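Local coordinates for protein D-glyceraldehyde dehydrogenase (NADP(+)) (Thermoplasma acidophilum, PDB 5IZD) that oxidises D-glyceraldehyde to glycerate with NADP+ as electron acceptor, a step of the non-phosphorylated Entner-Doudoroff pathway, at residues 157-162 / 169-174; 231-236 / 242-247. One frame throughout, in Å; residues are numbered along the deposited sequence.

Interaction 1. Residues 157-162 / 169-174. With NAP (NADP nicotinamide-adenine-dinucleotide phosphate), chain I.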
loop_
_atom_site.group_PDB
_atom_site.type_symbol
_atom_site.label_atom_id
_atom_site.label_comp_id
_atom_site.label_asym_id
_atom_site.label_seq_id
_atom_site.Cartn_x
_atom_site.Cartn_y
_atom_site.Cartn_z
ATOM N N ARG A 157 -19.699 -8.008 -11.623
ATOM C CA ARG A 157 -18.234 -7.922 -11.504
ATOM C C ARG A 157 -17.617 -6.722 -12.225
ATOM O O ARG A 157 -16.662 -6.184 -11.744
ATOM C CB ARG A 157 -17.586 -9.192 -12.038
ATOM C CG ARG A 157 -16.077 -9.073 -12.249
ATOM C CD ARG A 157 -15.520 -10.402 -12.683
ATOM N NE ARG A 157 -15.517 -11.327 -11.582
ATOM C CZ ARG A 157 -15.277 -12.630 -11.707
ATOM N NH1 ARG A 157 -15.017 -13.178 -12.896
ATOM N NH2 ARG A 157 -15.299 -13.385 -10.616
ATOM N N LYS A 158 -18.153 -6.362 -13.375
ATOM C CA LYS A 158 -17.705 -5.272 -14.205
ATOM C C LYS A 158 -18.365 -3.916 -13.899
ATOM O O LYS A 158 -17.655 -2.899 -13.813
ATOM C CB LYS A 158 -17.919 -5.669 -15.671
ATOM C CG LYS A 158 -17.046 -6.879 -15.988
ATOM C CD LYS A 158 -17.037 -7.253 -17.441
ATOM C CE LYS A 158 -16.438 -8.627 -17.653
ATOM N NZ LYS A 158 -14.992 -8.631 -17.354
ATOM N N LEU A 159 -19.684 -3.883 -13.691
ATOM C CA LEU A 159 -20.388 -2.608 -13.439
ATOM C C LEU A 159 -20.059 -2.024 -12.069
ATOM O O LEU A 159 -19.823 -0.841 -11.968
ATOM C CB LEU A 159 -21.928 -2.707 -13.544
ATOM C CG LEU A 159 -22.612 -3.086 -14.849
ATOM C CD1 LEU A 159 -24.092 -3.105 -14.614
ATOM C CD2 LEU A 159 -22.325 -2.149 -15.978
ATOM N N ALA A 160 -20.053 -2.827 -11.017
ATOM C CA ALA A 160 -19.808 -2.241 -9.674
ATOM C C ALA A 160 -18.493 -1.480 -9.559
ATOM O O ALA A 160 -18.523 -0.300 -9.180
ATOM C CB ALA A 160 -19.972 -3.243 -8.552
ATOM N N PRO A 161 -17.357 -2.105 -9.959
ATOM C CA PRO A 161 -16.113 -1.345 -9.765
ATOM C C PRO A 161 -15.968 -0.204 -10.763
ATOM O O PRO A 161 -15.355 0.820 -10.438
ATOM C CB PRO A 161 -15.001 -2.376 -10.012
ATOM C CG PRO A 161 -15.653 -3.486 -10.791
ATOM C CD PRO A 161 -17.074 -3.503 -10.335
ATOM N N ALA A 162 -16.434 -0.402 -11.982
ATOM C CA ALA A 162 -16.367 0.663 -12.987
ATOM C C ALA A 162 -17.106 1.913 -12.532
ATOM O O ALA A 162 -16.543 3.047 -12.540
ATOM C CB ALA A 162 -16.867 0.182 -14.356
ATOM N N VAL A 169 -20.468 3.927 -18.309
ATOM C CA VAL A 169 -20.448 2.552 -18.787
ATOM C C VAL A 169 -21.449 2.305 -19.935
ATOM O O VAL A 169 -22.614 2.738 -19.868
ATOM C CB VAL A 169 -20.775 1.534 -17.664
ATOM C CG1 VAL A 169 -20.848 0.108 -18.217
ATOM C CG2 VAL A 169 -19.825 1.634 -16.500
ATOM N N VAL A 170 -20.946 1.627 -20.965
ATOM C CA VAL A 170 -21.737 0.950 -22.023
ATOM C C VAL A 170 -21.544 -0.585 -21.929
ATOM O O VAL A 170 -20.416 -1.114 -22.174
ATOM C CB VAL A 170 -21.334 1.416 -23.432
ATOM C CG1 VAL A 170 -22.188 0.742 -24.501
ATOM C CG2 VAL A 170 -21.403 2.939 -23.557
ATOM N N LEU A 171 -22.624 -1.277 -21.539
ATOM C CA LEU A 171 -22.667 -2.725 -21.391
ATOM C C LEU A 171 -23.293 -3.433 -22.631
ATOM O O LEU A 171 -24.409 -3.065 -23.059
ATOM C CB LEU A 171 -23.433 -3.106 -20.101
ATOM C CG LEU A 171 -23.761 -4.587 -19.854
ATOM C CD1 LEU A 171 -22.520 -5.414 -19.500
ATOM C CD2 LEU A 171 -24.735 -4.719 -18.720
ATOM N N LYS A 172 -22.642 -4.466 -23.137
ATOM C CA LYS A 172 -23.155 -5.320 -24.192
ATOM C C LYS A 172 -22.969 -6.761 -23.726
ATOM O O LYS A 172 -21.859 -7.235 -23.647
ATOM C CB LYS A 172 -22.517 -5.079 -25.534
ATOM C CG LYS A 172 -23.025 -5.975 -26.646
ATOM C CD LYS A 172 -22.014 -7.029 -27.027
ATOM C CE LYS A 172 -22.504 -8.066 -28.015
ATOM N NZ LYS A 172 -23.305 -9.098 -27.356
ATOM N N PRO A 173 -24.064 -7.435 -23.397
ATOM C CA PRO A 173 -23.969 -8.789 -22.907
ATOM C C PRO A 173 -23.919 -9.805 -24.028
ATOM O O PRO A 173 -24.014 -9.496 -25.176
ATOM C CB PRO A 173 -25.225 -8.938 -22.113
ATOM C CG PRO A 173 -26.216 -8.134 -22.888
ATOM C CD PRO A 173 -25.450 -6.957 -23.397
ATOM N N SER A 174 -23.726 -11.039 -23.647
ATOM C CA SER A 174 -23.691 -12.122 -24.606
ATOM C C SER A 174 -25.045 -12.201 -25.301
ATOM O O SER A 174 -26.111 -12.012 -24.659
ATOM C CB SER A 174 -23.409 -13.455 -23.925
ATOM O OG SER A 174 -23.815 -14.518 -24.757
HETATM P PA NAP I . -17.247 -14.863 -26.700
HETATM O O1A NAP I . -17.453 -14.910 -28.182
HETATM O O2A NAP I . -15.842 -14.640 -26.182
HETATM O O5B NAP I . -18.254 -13.732 -26.085
HETATM C C5B NAP I . -17.937 -12.857 -24.979
HETATM C C4B NAP I . -18.520 -11.452 -25.219
HETATM O O4B NAP I . -17.812 -10.804 -26.294
HETATM C C3B NAP I . -19.994 -11.483 -25.673
HETATM O O3B NAP I . -20.674 -10.300 -25.174
HETATM C C2B NAP I . -19.882 -11.436 -27.172
HETATM O O2B NAP I . -21.088 -11.058 -27.830
HETATM C C1B NAP I . -18.761 -10.448 -27.344
HETATM N N9A NAP I . -18.100 -10.458 -28.657
HETATM C C8A NAP I . -18.073 -11.446 -29.592
HETATM N N7A NAP I . -17.395 -11.097 -30.664
HETATM C C5A NAP I . -16.934 -9.809 -30.372
HETATM C C6A NAP I . -16.154 -8.902 -31.091
HETATM N N6A NAP I . -15.657 -9.169 -32.305
HETATM N N1A NAP I . -15.877 -7.709 -30.527
HETATM C C2A NAP I . -16.391 -7.423 -29.317
HETATM N N3A NAP I . -17.159 -8.226 -28.568
HETATM C C4A NAP I . -17.379 -9.420 -29.164
HETATM O O3 NAP I . -17.809 -16.223 -26.103
HETATM P PN NAP I . -18.492 -17.485 -26.833
HETATM O O1N NAP I . -19.813 -17.073 -27.457
HETATM O O2N NAP I . -18.641 -18.615 -25.844
HETATM O O5D NAP I . -17.490 -17.879 -27.948
HETATM P P2B NAP I . -21.961 -12.225 -28.622
HETATM O O1X NAP I . -23.134 -11.489 -29.287
HETATM O O2X NAP I . -22.466 -13.166 -27.633
HETATM O O3X NAP I . -21.111 -12.874 -29.661
#

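Interaction 2. Residues 231-236 / 242-247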
loop_
_atom_site.group_PDB
_atom_site.type_symbol
_atom_site.label_atom_id
_atom_site.label_comp_id
_atom_site.label_asym_id
_atom_site.label_seq_id
_atom_site.Cartn_x
_atom_site.Cartn_y
_atom_site.Cartn_z
ATOM N N GLN A 231 -8.293 -12.013 -28.369
ATOM C CA GLN A 231 -7.222 -11.674 -29.319
ATOM C C GLN A 231 -7.717 -10.632 -30.326
ATOM O O GLN A 231 -7.027 -9.672 -30.631
ATOM C CB GLN A 231 -6.699 -12.887 -30.044
ATOM C CG GLN A 231 -6.046 -13.924 -29.155
ATOM C CD GLN A 231 -5.652 -15.154 -29.910
ATOM O OE1 GLN A 231 -6.492 -15.954 -30.305
ATOM N NE2 GLN A 231 -4.383 -15.302 -30.146
ATOM N N ARG A 232 -8.951 -10.788 -30.777
ATOM C CA ARG A 232 -9.551 -9.829 -31.694
ATOM C C ARG A 232 -9.752 -8.447 -31.057
ATOM O O ARG A 232 -9.439 -7.434 -31.679
ATOM C CB ARG A 232 -10.862 -10.374 -32.253
ATOM C CG ARG A 232 -11.463 -9.529 -33.348
ATOM C CD ARG A 232 -12.486 -10.278 -34.188
ATOM N NE ARG A 232 -13.031 -9.421 -35.269
ATOM C CZ ARG A 232 -12.500 -9.266 -36.503
ATOM N NH1 ARG A 232 -11.375 -9.881 -36.876
ATOM N NH2 ARG A 232 -13.091 -8.486 -37.409
ATOM N N ILE A 233 -10.246 -8.415 -29.827
ATOM C CA ILE A 233 -10.434 -7.157 -29.137
ATOM C C ILE A 233 -9.089 -6.420 -28.974
ATOM O O ILE A 233 -8.997 -5.215 -29.201
ATOM C CB ILE A 233 -11.092 -7.372 -27.758
ATOM C CG1 ILE A 233 -12.535 -7.748 -27.953
ATOM C CG2 ILE A 233 -10.931 -6.133 -26.854
ATOM C CD1 ILE A 233 -13.168 -8.408 -26.760
ATOM N N MET A 234 -8.061 -7.154 -28.587
ATOM C CA MET A 234 -6.759 -6.570 -28.460
ATOM C C MET A 234 -6.261 -5.997 -29.769
ATOM O O MET A 234 -5.679 -4.909 -29.779
ATOM C CB MET A 234 -5.755 -7.608 -27.884
ATOM C CG MET A 234 -4.454 -7.044 -27.423
ATOM S SD MET A 234 -3.515 -8.278 -26.465
ATOM C CE MET A 234 -1.922 -7.482 -26.489
ATOM N N GLN A 235 -6.445 -6.710 -30.870
ATOM C CA GLN A 235 -6.052 -6.169 -32.185
ATOM C C GLN A 235 -6.811 -4.873 -32.549
ATOM O O GLN A 235 -6.189 -3.896 -32.969
ATOM C CB GLN A 235 -6.297 -7.191 -33.278
ATOM C CG GLN A 235 -5.367 -8.393 -33.225
ATOM C CD GLN A 235 -5.991 -9.573 -33.956
ATOM O OE1 GLN A 235 -7.006 -9.420 -34.613
ATOM N NE2 GLN A 235 -5.400 -10.760 -33.808
ATOM N N LYS A 236 -8.148 -4.880 -32.370
ATOM C CA LYS A 236 -8.984 -3.714 -32.679
ATOM C C LYS A 236 -8.720 -2.513 -31.778
ATOM O O LYS A 236 -8.686 -1.380 -32.276
ATOM C CB LYS A 236 -10.477 -4.047 -32.650
ATOM C CG LYS A 236 -10.912 -5.105 -33.621
ATOM C CD LYS A 236 -10.454 -4.804 -35.028
ATOM C CE LYS A 236 -11.154 -5.729 -36.008
ATOM N NZ LYS A 236 -10.481 -5.597 -37.327
ATOM N N ALA A 242 -7.077 1.632 -25.843
ATOM C CA ALA A 242 -7.855 1.384 -24.654
ATOM C C ALA A 242 -7.074 0.489 -23.677
ATOM O O ALA A 242 -6.316 -0.386 -24.097
ATOM C CB ALA A 242 -9.217 0.787 -24.987
ATOM N N LYS A 243 -7.213 0.776 -22.386
ATOM C CA LYS A 243 -6.843 -0.110 -21.340
ATOM C C LYS A 243 -7.708 -1.371 -21.429
ATOM O O LYS A 243 -8.967 -1.298 -21.581
ATOM C CB LYS A 243 -7.008 0.615 -19.997
ATOM C CG LYS A 243 -7.041 -0.222 -18.713
ATOM C CD LYS A 243 -5.858 -1.066 -18.545
ATOM C CE LYS A 243 -5.983 -1.898 -17.273
ATOM N NZ LYS A 243 -5.833 -1.098 -16.053
ATOM N N LEU A 244 -7.036 -2.528 -21.406
ATOM C CA LEU A 244 -7.711 -3.832 -21.529
ATOM C C LEU A 244 -7.737 -4.610 -20.212
ATOM O O LEU A 244 -6.688 -4.725 -19.483
ATOM C CB LEU A 244 -7.030 -4.641 -22.608
ATOM C CG LEU A 244 -7.129 -4.024 -24.017
ATOM C CD1 LEU A 244 -6.642 -5.011 -25.068
ATOM C CD2 LEU A 244 -8.511 -3.552 -24.417
ATOM N N ILE A 245 -8.933 -5.093 -19.851
ATOM C CA ILE A 245 -9.096 -6.066 -18.768
ATOM C C ILE A 245 -9.819 -7.218 -19.431
ATOM O O ILE A 245 -11.008 -7.041 -19.829
ATOM C CB ILE A 245 -9.927 -5.554 -17.592
ATOM C CG1 ILE A 245 -9.358 -4.258 -16.963
ATOM C CG2 ILE A 245 -10.079 -6.672 -16.545
ATOM C CD1 ILE A 245 -10.336 -3.547 -16.011
ATOM N N LEU A 246 -9.098 -8.310 -19.679
ATOM C CA LEU A 246 -9.579 -9.450 -20.467
ATOM C C LEU A 246 -9.314 -10.705 -19.673
ATOM O O LEU A 246 -8.145 -10.954 -19.248
ATOM C CB LEU A 246 -8.827 -9.632 -21.787
ATOM C CG LEU A 246 -8.735 -8.440 -22.728
ATOM C CD1 LEU A 246 -7.864 -8.787 -23.935
ATOM C CD2 LEU A 246 -10.111 -7.982 -23.128
ATOM N N GLU A 247 -10.345 -11.522 -19.553
ATOM C CA GLU A 247 -10.238 -12.829 -18.959
ATOM C C GLU A 247 -10.802 -13.893 -19.899
ATOM O O GLU A 247 -11.986 -13.826 -20.237
ATOM C CB GLU A 247 -10.949 -12.821 -17.614
ATOM C CG GLU A 247 -10.591 -14.070 -16.779
ATOM C CD GLU A 247 -11.662 -15.141 -16.740
ATOM O OE1 GLU A 247 -11.584 -16.105 -17.535
ATOM O OE2 GLU A 247 -12.597 -15.015 -15.890
#

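Interaction 1. Residues 157-162 / 169-174
Leu159 and Val169 make the main contact between helix 153-164 and strand 168-172. Leu159 has the most surface buried here and Val169 the next most. Leu159 CD2 meets Val169 CG1 at 3.5 Å, and the two side chains cross obliquely. Leu159 reaches over with CG beside its backbone N, anti to the carbonyl carbon (chi1 -62°), which brings the CD2 branch close to the strand. The same methyl lies farther from Leu171, with Leu159 CD2 4.4 Å from Leu171 CB.

Val169 uses both of its methyls. CG1 takes Leu159. CG2 turns to the other helix residue, and Val169 CG2 lies 3.9 Å from Ala162 CB. Val169 thus fits against two residues spaced about one turn apart. All four touching residues are buried, and the contact is purely apolar. The helix and strand segments run antiparallel, at 179°, with their axes 10.1 Å apart.

The end of the strand leads to the cofactor. Lys172 is bent at chi2 and chi4, which brings its ammonium group to the 2'-phosphate of NADP. Lys172 NZ donates to NAP O2B at 3.0 Å and to the phosphate oxygen NAP O1X at 3.1 Å. This grip on a phosphate that NAD lacks fits the use of NADP. Ser174 lies beside the same phosphate, with its CA 3.4 Å from NAP O2X.

Helix 153-164 is the crossover of a beta-alpha-beta unit between strands 130-145 and 168-172, in the Rossmann-like cofactor domain of aldehyde dehydrogenases. Strand 198-200 flanks one side of the contact, where Leu198 touches both Leu159 and Val169. Ala162 packs on Val142 of strand 130-145, and Tyr111 of helix 94-112 covers Ala160 and Pro161.

Interaction 2. Residues 231-236 / 242-247
Met234 and Leu244 form the closest apolar contact between helix 227-236 and strand 243-247. Leu244 CD1 comes up against the backbone and the base of the side chain, 3.7 Å from Met234 CA and 3.8 Å from Met234 CG. The two side chains cross at about a right angle. With CG anti to the backbone N (chi1 -167°) and the rest of the chain extended, Met234 offers the strand its CA, CB and CG rather than its sulfur. The other methyl of Leu244 serves a second partner, with Leu244 CD2 4.3 Å from Ile233 CG2. That Ile233 methyl also faces the next inward residue of the strand, lying 4.2 Å from Leu246 CD2. Ile233 therefore sits over both leucines, and all four residues are buried.

Helix 227-236 is the crossover of a beta-alpha-beta unit that joins strand 220-224 to the parallel strand 243-247. The short helix and strand segments run antiparallel at 178°, with axes 10.0 Å apart. This is the crossover packing of the Rossmann-like cofactor domain.

Polar groups act around this apolar layer. On the outer side of the helix, Lys236 CE lies 3.6 Å above one face of the Arg232 guanidinium, nearer its edge than its middle. Arg232 makes a salt bridge to Asp210 and touches NADP, while at the end of the strand OE1 of Glu247, the predicted general base, accepts a hydrogen bond from Gly249 N.

Met234 packs on Leu244 of the second subunit and Leu244 on Met234 of that subunit, which extends the apolar layer across the interface, and Gln231 NE2 and Gln235 NE2 are hydrogen-bonded to Ser238 of the same neighbouring chain.

In the fold
Interaction 1 closes along the chain before interaction 2 opens, and their centres lie 15 Å apart. Both are helix-to-strand packings of beta-alpha-beta units, and their strands belong to the same mixed sheet. Strand 130-145 pairs in parallel with 168-172 and with 220-224, and 220-224 pairs in turn with 243-247. The two contacts touch at one point, where Arg157 NH1 packs 4.3 Å from Glu247 OE2. The strand end of interaction 1 reaches the 2'-phosphate of NADP; interaction 2 touches the cofactor through Arg232, ends at the predicted catalytic glutamate and faces the second subunit. The shared sheet thus links cofactor binding, the active site and the subunit interface.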